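Local coordinates for esterase E25 (Uncultured bacterium, PDB 4Q05), which probably hydrolyses carboxylic ester bonds as a dimeric esterase of the bacterial hormone-sensitive lipase family, with an alpha/beta hydrolase fold, at residues L269-G273 / R274-D278. Numbering follows the deposited sequence.
Sequences LYANG and RDLKD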
loop_
_atom_site.group_PDB
_atom_site.type_symbol
_atom_site.label_atom_id
_atom_site.label_comp_id
_atom_site.label_asym_id
_atom_site.label_seq_id
_atom_site.Cartn_x
_atom_site.Cartn_y
_atom_site.Cartn_z
ATOM N N LEU A 269 11.561 0.698 26.449
ATOM C CA LEU A 269 10.860 0.456 27.709
ATOM C C LEU A 269 9.979 -0.794 27.576
ATOM O O LEU A 269 10.014 -1.687 28.423
ATOM C CB LEU A 269 10.024 1.666 28.114
ATOM C CG LEU A 269 9.401 1.580 29.506
ATOM C CD1 LEU A 269 10.475 1.358 30.565
ATOM C CD2 LEU A 269 8.591 2.834 29.805
ATOM N N TYR A 270 9.204 -0.852 26.495
ATOM C CA TYR A 270 8.350 -2.003 26.179
ATOM C C TYR A 270 9.151 -3.302 26.103
ATOM O O TYR A 270 8.758 -4.325 26.675
ATOM C CB TYR A 270 7.664 -1.755 24.831
ATOM C CG TYR A 270 6.785 -2.867 24.319
ATOM C CD1 TYR A 270 5.690 -3.309 25.046
ATOM C CD2 TYR A 270 7.023 -3.446 23.071
ATOM C CE1 TYR A 270 4.870 -4.314 24.566
ATOM C CE2 TYR A 270 6.206 -4.459 22.577
ATOM C CZ TYR A 270 5.127 -4.886 23.328
ATOM O OH TYR A 270 4.295 -5.890 22.862
ATOM N N ALA A 271 10.270 -3.251 25.384
ATOM C CA ALA A 271 11.102 -4.426 25.152
ATOM C C ALA A 271 11.668 -4.998 26.453
ATOM O O ALA A 271 11.898 -6.202 26.562
ATOM C CB ALA A 271 12.238 -4.080 24.200
ATOM N N ASN A 272 11.925 -4.125 27.425
ATOM C CA ASN A 272 12.361 -4.568 28.745
ATOM C C ASN A 272 13.593 -5.475 28.644
ATOM O O ASN A 272 13.635 -6.528 29.257
ATOM C CB ASN A 272 11.221 -5.294 29.476
ATOM C CG ASN A 272 11.408 -5.311 31.010
ATOM O OD1 ASN A 272 12.029 -4.417 31.587
ATOM N ND2 ASN A 272 10.856 -6.324 31.660
ATOM N N GLY A 273 14.585 -5.063 27.860
ATOM C CA GLY A 273 15.798 -5.847 27.716
ATOM C C GLY A 273 15.827 -6.816 26.534
ATOM O O GLY A 273 16.899 -7.250 26.119
ATOM N N ARG A 274 14.663 -7.155 25.983
ATOM C CA ARG A 274 14.610 -8.037 24.811
ATOM C C ARG A 274 15.197 -7.355 23.588
ATOM O O ARG A 274 15.156 -6.136 23.475
ATOM C CB ARG A 274 13.167 -8.453 24.504
ATOM C CG ARG A 274 12.584 -9.426 25.508
ATOM C CD ARG A 274 11.186 -9.880 25.096
ATOM N NE ARG A 274 10.646 -10.831 26.060
ATOM C CZ ARG A 274 10.971 -12.122 26.095
ATOM N NH1 ARG A 274 11.828 -12.618 25.206
ATOM N NH2 ARG A 274 10.438 -12.917 27.013
ATOM N N ASP A 275 15.741 -8.148 22.668
ATOM C CA ASP A 275 16.187 -7.624 21.385
ATOM C C ASP A 275 14.983 -7.047 20.650
ATOM O O ASP A 275 13.885 -7.594 20.730
ATOM C CB ASP A 275 16.835 -8.720 20.540
ATOM C CG ASP A 275 17.497 -8.165 19.299
ATOM O OD1 ASP A 275 18.658 -7.700 19.406
ATOM O OD2 ASP A 275 16.860 -8.176 18.221
ATOM N N LEU A 276 15.184 -5.954 19.927
ATOM C CA LEU A 276 14.060 -5.292 19.291
ATOM C C LEU A 276 13.472 -6.110 18.138
ATOM O O LEU A 276 12.353 -5.851 17.716
ATOM C CB LEU A 276 14.443 -3.886 18.840
ATOM C CG LEU A 276 14.848 -2.938 19.970
ATOM C CD1 LEU A 276 14.825 -1.523 19.479
ATOM C CD2 LEU A 276 13.923 -3.107 21.184
ATOM N N LYS A 277 14.219 -7.090 17.627
ATOM C CA LYS A 277 13.673 -7.995 16.605
ATOM C C LYS A 277 13.140 -9.296 17.194
ATOM O O LYS A 277 12.698 -10.183 16.470
ATOM C CB LYS A 277 14.705 -8.284 15.513
ATOM C CG LYS A 277 15.177 -7.029 14.797
ATOM C CD LYS A 277 16.085 -7.379 13.631
ATOM C CE LYS A 277 16.582 -6.127 12.944
ATOM N NZ LYS A 277 17.475 -6.453 11.796
ATOM N N ASP A 278 13.174 -9.407 18.515
ATOM C CA ASP A 278 12.527 -10.519 19.206
ATOM C C ASP A 278 11.038 -10.485 18.832
ATOM O O ASP A 278 10.419 -9.438 18.923
ATOM C CB ASP A 278 12.720 -10.321 20.721
ATOM C CG ASP A 278 12.170 -11.463 21.557
ATOM O OD1 ASP A 278 11.182 -12.098 21.151
ATOM O OD2 ASP A 278 12.714 -11.705 22.657
HETATM O O HOH W 1 9.683 -8.453 27.525
#
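A type I' beta turn from Ala271 to Arg274 ends helix 262-271 and sends the chain back past its last turn. Arg274 N closes it on Ala271 O at 3.0 Å; the bond is nearly straight (N-H...O 162°), but the donor sits well above the carbonyl plane. Asn272 and Gly273 fill the corners with positive phi, Asn272 being the first residue to leave helical angles, in the left-handed helical region. On the returning chain, Leu276 CD2 meets Ala271 CB at 3.6 Å, while Val267 and Arg268 of the same helix also touch this leucine. Arg274 lays CB and CG alongside Ala271 O, with CG on the backbone-N side (chi1 -71°), and its extended chain carries the guanidinium away from the helix end, where NH1 forms a salt bridge with Asp278 OD2 at 2.8 Å, on the syn side and close to both group planes. A water links NE weakly to Ala271 O. Asp275 OD2 accepts from Lys277 N at 2.9 Å, from above the carboxylate plane, an Asx turn within the type I turn Asp275-Asp278. Two consecutive beta turns, type I' and then type I, thus lead from helix 262-271 into the surface loop before strand 294-299 of the alpha/beta hydrolase fold.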